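Putative Scyalone Dehydratase (Novosphingobium aromaticivorans DSM 12444, PDB 3EF8) is of uncertain function but, as a SnoaL-like protein of the NTF2 clan, may act as a scytalone dehydratase-like lyase that eliminates water from a small-molecule substrate. Local coordinates at residues A33-A45 and V117-L130. Numbering follows the deposited sequence. Where two conformers were deposited one is given.
Sequences AALFVEDCEVSYA and VKVDGQWKFKRREL
Strands 40-43 and 127-130 run parallel in the curved mixed sheet of this NTF2-like domain, pairing Glu41 with Arg127. Glu41 N donates to Lys126 O and Glu41 O accepts from Arg128 N, both at 3.0 Å; Ser43 repeats the pattern, with Ser43 N to Arg128 O at 2.8 Å and Leu130 N to Ser43 O at 2.9 Å. Before the chain turns at 38-39 and 126, Phe36 and Phe125 form a separate parallel pairing, Phe125 N bonding Leu35 O and Val37 N bonding Phe125 O. Phe125 CB sits over the Phe36 ring, 3.7 Å from CE2. On the sheet face carrying both rings, Arg128 bends at chi3 (78°), putting CD over the Phe125 ring, and its guanidinium is salt-bridged to Asp114. On the other face Arg127, extended to NE with CG anti to the backbone N (chi1 -177°), sends NH1 to Glu41 OE1 at 2.9 Å, a bent bond (133°), and NH2 to Glu129 OE1, straighter and within the guanidinium plane; Glu129 also bridges to Arg131. A leucine replacing Arg127 would probably leave Glu41 OE1 without its salt-bridge partner and cut the link to Glu129. Helix 3-25 packs on Phe36 and Phe125, completing the helix-on-curved-sheet cone of the NTF2-like fold.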
loop_
_atom_site.group_PDB
_atom_site.type_symbol
_atom_site.label_atom_id
_atom_site.label_comp_id
_atom_site.label_asym_id
_atom_site.label_seq_id
_atom_site.Cartn_x
_atom_site.Cartn_y
_atom_site.Cartn_z
ATOM N N ALA A 33 -10.482 -1.410 -20.431
ATOM C CA ALA A 33 -11.697 -0.750 -20.954
ATOM C C ALA A 33 -12.973 -1.434 -20.493
ATOM O O ALA A 33 -14.033 -0.793 -20.394
ATOM C CB ALA A 33 -11.653 -0.658 -22.493
ATOM N N ALA A 34 -12.911 -2.710 -20.164
ATOM C CA ALA A 34 -14.084 -3.437 -19.675
ATOM C C ALA A 34 -14.515 -2.989 -18.281
ATOM O O ALA A 34 -15.589 -3.323 -17.806
ATOM C CB ALA A 34 -13.851 -4.923 -19.704
ATOM N N LEU A 35 -13.627 -2.244 -17.619
ATOM C CA LEU A 35 -13.869 -1.762 -16.258
ATOM C C LEU A 35 -14.366 -0.327 -16.231
ATOM O O LEU A 35 -14.437 0.273 -15.167
ATOM C CB LEU A 35 -12.600 -1.906 -15.416
ATOM C CG LEU A 35 -12.168 -3.349 -15.229
ATOM C CD1 LEU A 35 -10.829 -3.447 -14.426
ATOM C CD2 LEU A 35 -13.260 -4.200 -14.570
ATOM N N PHE A 36 -14.725 0.201 -17.396
ATOM C CA PHE A 36 -15.332 1.546 -17.526
ATOM C C PHE A 36 -16.691 1.446 -18.210
ATOM O O PHE A 36 -16.861 0.650 -19.138
ATOM C CB PHE A 36 -14.486 2.495 -18.360
ATOM C CG PHE A 36 -13.284 3.001 -17.648
ATOM C CD1 PHE A 36 -12.203 2.153 -17.450
ATOM C CD2 PHE A 36 -13.201 4.309 -17.176
ATOM C CE1 PHE A 36 -11.106 2.579 -16.771
ATOM C CE2 PHE A 36 -12.046 4.717 -16.497
ATOM C CZ PHE A 36 -11.032 3.840 -16.316
ATOM N N VAL A 37 -17.644 2.237 -17.710
ATOM C CA VAL A 37 -18.947 2.381 -18.390
ATOM C C VAL A 37 -18.744 3.178 -19.652
ATOM O O VAL A 37 -17.755 3.892 -19.836
ATOM C CB VAL A 37 -20.021 3.035 -17.480
ATOM C CG1 VAL A 37 -20.302 2.151 -16.260
ATOM C CG2 VAL A 37 -19.662 4.429 -17.099
ATOM N N GLU A 38 -19.753 3.067 -20.540
ATOM C CA GLU A 38 -19.673 3.795 -21.805
ATOM C C GLU A 38 -19.607 5.299 -21.638
ATOM O O GLU A 38 -18.848 6.012 -22.280
ATOM C CB GLU A 38 -20.909 3.471 -22.657
ATOM C CG GLU A 38 -20.978 4.231 -23.940
ATOM C CD GLU A 38 -19.878 3.837 -24.919
ATOM O OE1 GLU A 38 -19.228 2.777 -24.721
ATOM O OE2 GLU A 38 -19.675 4.598 -25.897
ATOM N N ASP A 39 -20.410 5.761 -20.679
ATOM C CA ASP A 39 -20.628 7.186 -20.421
ATOM C C ASP A 39 -19.693 7.691 -19.326
ATOM O O ASP A 39 -20.096 8.432 -18.420
ATOM C CB ASP A 39 -22.073 7.431 -19.974
ATOM C CG ASP A 39 -22.472 8.894 -20.062
ATOM O OD1 ASP A 39 -21.665 9.726 -20.526
ATOM O OD2 ASP A 39 -23.618 9.220 -19.694
ATOM N N CYS A 40 -18.433 7.319 -19.454
ATOM C CA CYS A 40 -17.410 7.668 -18.443
ATOM C C CYS A 40 -16.695 8.967 -18.718
ATOM O O CYS A 40 -16.782 9.573 -19.804
ATOM C CB CYS A 40 -16.362 6.551 -18.294
ATOM S SG CYS A 40 -15.397 6.225 -19.819
ATOM N N GLU A 41 -15.988 9.428 -17.688
ATOM C CA GLU A 41 -15.098 10.563 -17.770
ATOM C C GLU A 41 -13.818 10.248 -17.033
ATOM O O GLU A 41 -13.823 9.662 -15.942
ATOM C CB GLU A 41 -15.681 11.802 -17.102
ATOM C CG GLU A 41 -16.860 12.353 -17.809
ATOM C CD GLU A 41 -17.594 13.386 -16.965
ATOM O OE1 GLU A 41 -17.191 13.638 -15.793
ATOM O OE2 GLU A 41 -18.598 13.926 -17.470
ATOM N N VAL A 42 -12.725 10.643 -17.638
ATOM C CA VAL A 42 -11.408 10.523 -17.034
ATOM C C VAL A 42 -10.686 11.854 -17.163
ATOM O O VAL A 42 -10.633 12.457 -18.232
ATOM C CB VAL A 42 -10.604 9.344 -17.639
ATOM C CG1 VAL A 42 -9.294 9.188 -16.985
ATOM C CG2 VAL A 42 -11.365 8.057 -17.484
ATOM N N SER A 43 -10.129 12.321 -16.053
ATOM C CA SER A 43 -9.393 13.561 -16.010
ATOM C C SER A 43 -8.030 13.340 -15.438
ATOM O O SER A 43 -7.880 13.001 -14.261
ATOM C CB SER A 43 -10.115 14.615 -15.187
ATOM O OG SER A 43 -9.355 15.789 -15.080
ATOM N N TYR A 44 -7.017 13.608 -16.254
ATOM C CA TYR A 44 -5.635 13.529 -15.813
ATOM C C TYR A 44 -4.967 14.904 -15.686
ATOM O O TYR A 44 -3.962 15.040 -14.992
ATOM C CB TYR A 44 -4.822 12.628 -16.728
ATOM C CG TYR A 44 -5.365 11.230 -16.862
ATOM C CD1 TYR A 44 -5.584 10.441 -15.735
ATOM C CD2 TYR A 44 -5.639 10.684 -18.115
ATOM C CE1 TYR A 44 -6.069 9.151 -15.841
ATOM C CE2 TYR A 44 -6.124 9.399 -18.242
ATOM C CZ TYR A 44 -6.335 8.631 -17.103
ATOM O OH TYR A 44 -6.820 7.347 -17.219
ATOM N N ALA A 45 -5.541 15.907 -16.335
ATOM C CA ALA A 45 -5.072 17.303 -16.271
ATOM C C ALA A 45 -6.153 18.257 -16.769
ATOM O O ALA A 45 -7.111 17.833 -17.390
ATOM C CB ALA A 45 -3.799 17.497 -17.044
ATOM N N VAL A 117 -19.679 2.615 -10.220
ATOM C CA VAL A 117 -21.070 2.168 -10.280
ATOM C C VAL A 117 -21.106 0.689 -10.512
ATOM O O VAL A 117 -20.249 0.144 -11.172
ATOM C CB VAL A 117 -21.853 2.927 -11.398
ATOM C CG1 VAL A 117 -21.982 4.410 -11.038
ATOM C CG2 VAL A 117 -21.163 2.727 -12.768
ATOM N N LYS A 118 -22.129 0.037 -9.975
ATOM C CA LYS A 118 -22.278 -1.395 -10.115
ATOM C C LYS A 118 -23.313 -1.717 -11.167
ATOM O O LYS A 118 -24.469 -1.303 -11.074
ATOM C CB LYS A 118 -22.637 -2.053 -8.804
ATOM C CG LYS A 118 -22.313 -3.509 -8.740
ATOM C CD LYS A 118 -22.869 -4.178 -7.494
ATOM C CE LYS A 118 -22.494 -5.665 -7.443
ATOM N NZ LYS A 118 -23.128 -6.417 -6.317
ATOM N N VAL A 119 -22.864 -2.456 -12.162
ATOM C CA VAL A 119 -23.720 -2.801 -13.303
ATOM C C VAL A 119 -23.640 -4.286 -13.583
ATOM O O VAL A 119 -22.571 -4.826 -13.775
ATOM C CB VAL A 119 -23.348 -1.970 -14.508
ATOM C CG1 VAL A 119 -23.663 -0.504 -14.251
ATOM C CG2 VAL A 119 -21.909 -2.099 -14.891
ATOM N N ASP A 120 -24.799 -4.947 -13.566
ATOM C CA ASP A 120 -24.889 -6.372 -13.882
ATOM C C ASP A 120 -23.858 -7.175 -13.080
ATOM O O ASP A 120 -23.202 -8.077 -13.600
ATOM C CB ASP A 120 -24.702 -6.587 -15.396
ATOM C CG ASP A 120 -25.402 -7.837 -15.912
ATOM O OD1 ASP A 120 -26.272 -8.382 -15.203
ATOM O OD2 ASP A 120 -25.087 -8.262 -17.049
ATOM N N GLY A 121 -23.706 -6.804 -11.815
ATOM C CA GLY A 121 -22.872 -7.556 -10.892
ATOM C C GLY A 121 -21.422 -7.143 -10.818
ATOM O O GLY A 121 -20.670 -7.744 -10.060
ATOM N N GLN A 122 -21.050 -6.162 -11.632
ATOM C CA GLN A 122 -19.647 -5.702 -11.727
ATOM C C GLN A 122 -19.496 -4.215 -11.471
ATOM O O GLN A 122 -20.166 -3.374 -12.072
ATOM C CB GLN A 122 -19.127 -5.981 -13.133
ATOM C CG GLN A 122 -17.738 -5.420 -13.484
ATOM C CD GLN A 122 -16.608 -6.188 -12.804
ATOM O OE1 GLN A 122 -16.531 -7.416 -12.935
ATOM N NE2 GLN A 122 -15.712 -5.474 -12.088
ATOM N N TRP A 123 -18.560 -3.877 -10.581
ATOM C CA TRP A 123 -18.199 -2.481 -10.400
ATOM C C TRP A 123 -17.358 -2.005 -11.553
ATOM O O TRP A 123 -16.464 -2.699 -12.030
ATOM C CB TRP A 123 -17.462 -2.279 -9.060
ATOM C CG TRP A 123 -18.386 -2.445 -7.848
ATOM C CD1 TRP A 123 -18.581 -3.558 -7.117
ATOM C CD2 TRP A 123 -19.253 -1.438 -7.278
ATOM N NE1 TRP A 123 -19.490 -3.327 -6.100
ATOM C CE2 TRP A 123 -19.935 -2.040 -6.207
ATOM C CE3 TRP A 123 -19.526 -0.112 -7.590
ATOM C CZ2 TRP A 123 -20.833 -1.335 -5.409
ATOM C CZ3 TRP A 123 -20.429 0.579 -6.793
ATOM C CH2 TRP A 123 -21.062 -0.036 -5.729
ATOM N N LYS A 124 -17.646 -0.803 -11.976
ATOM C CA LYS A 124 -16.966 -0.134 -13.068
ATOM C C LYS A 124 -16.767 1.310 -12.739
ATOM O O LYS A 124 -17.508 1.889 -11.952
ATOM C CB LYS A 124 -17.784 -0.253 -14.375
ATOM C CG LYS A 124 -17.929 -1.688 -14.836
ATOM C CD LYS A 124 -18.591 -1.740 -16.184
ATOM C CE LYS A 124 -18.712 -3.157 -16.665
ATOM N NZ LYS A 124 -19.504 -3.156 -17.954
ATOM N N PHE A 125 -15.736 1.879 -13.340
ATOM C CA PHE A 125 -15.534 3.300 -13.247
ATOM C C PHE A 125 -16.504 4.105 -14.066
ATOM O O PHE A 125 -16.653 3.891 -15.257
ATOM C CB PHE A 125 -14.116 3.751 -13.632
ATOM C CG PHE A 125 -13.032 3.186 -12.706
ATOM C CD1 PHE A 125 -12.858 3.698 -11.436
ATOM C CD2 PHE A 125 -12.162 2.173 -13.142
ATOM C CE1 PHE A 125 -11.858 3.212 -10.601
ATOM C CE2 PHE A 125 -11.194 1.657 -12.309
ATOM C CZ PHE A 125 -11.017 2.217 -11.064
ATOM N N LYS A 126 -17.111 5.095 -13.417
ATOM C CA LYS A 126 -17.897 6.112 -14.146
ATOM C C LYS A 126 -17.097 7.402 -14.308
ATOM O O LYS A 126 -17.132 8.055 -15.329
ATOM C CB LYS A 126 -19.242 6.374 -13.475
ATOM C CG LYS A 126 -20.094 7.366 -14.277
ATOM C CD LYS A 126 -21.559 6.972 -14.210
ATOM C CE LYS A 126 -22.466 7.907 -15.035
ATOM N NZ LYS A 126 -22.503 9.260 -14.480
ATOM N N ARG A 127 -16.330 7.769 -13.278
ATOM C CA ARG A 127 -15.409 8.881 -13.363
ATOM C C ARG A 127 -14.134 8.556 -12.603
ATOM O O ARG A 127 -14.195 7.967 -11.538
ATOM C CB ARG A 127 -15.995 10.185 -12.781
ATOM C CG ARG A 127 -15.037 11.350 -12.960
ATOM C CD ARG A 127 -15.696 12.729 -12.665
ATOM N NE ARG A 127 -14.672 13.765 -12.465
ATOM C CZ ARG A 127 -14.157 14.476 -13.460
ATOM N NH1 ARG A 127 -14.578 14.256 -14.699
ATOM N NH2 ARG A 127 -13.226 15.381 -13.237
ATOM N N ARG A 128 -12.992 8.918 -13.186
ATOM C CA ARG A 128 -11.703 8.943 -12.479
ATOM C C ARG A 128 -11.052 10.282 -12.664
ATOM O O ARG A 128 -10.875 10.744 -13.809
ATOM C CB ARG A 128 -10.707 7.898 -12.976
ATOM C CG ARG A 128 -11.178 6.514 -12.998
ATOM C CD ARG A 128 -10.007 5.553 -12.903
ATOM N NE ARG A 128 -9.534 5.463 -11.515
ATOM C CZ ARG A 128 -8.707 4.550 -11.049
ATOM N NH1 ARG A 128 -8.095 3.712 -11.866
ATOM N NH2 ARG A 128 -8.508 4.476 -9.759
ATOM N N GLU A 129 -10.634 10.881 -11.568
ATOM C CA GLU A 129 -9.911 12.114 -11.597
ATOM C C GLU A 129 -8.597 11.892 -10.863
ATOM O O GLU A 129 -8.577 11.582 -9.673
ATOM C CB GLU A 129 -10.690 13.238 -10.949
ATOM C CG GLU A 129 -9.923 14.515 -10.837
ATOM C CD GLU A 129 -10.738 15.631 -10.245
ATOM O OE1 GLU A 129 -11.879 15.862 -10.710
ATOM O OE2 GLU A 129 -10.220 16.307 -9.367
ATOM N N LEU A 130 -7.487 11.992 -11.577
ATOM C CA LEU A 130 -6.163 11.900 -10.977
ATOM C C LEU A 130 -5.707 13.237 -10.560
ATOM O O LEU A 130 -5.709 14.191 -11.386
ATOM C CB LEU A 130 -5.151 11.332 -11.951
ATOM C CG LEU A 130 -3.731 11.286 -11.455
ATOM C CD1 LEU A 130 -3.521 10.253 -10.339
ATOM C CD2 LEU A 130 -2.783 10.979 -12.631
HETATM O O HOH W 1 -17.593 -2.292 -19.949
HETATM O O HOH W 2 -3.211 14.944 -12.341
#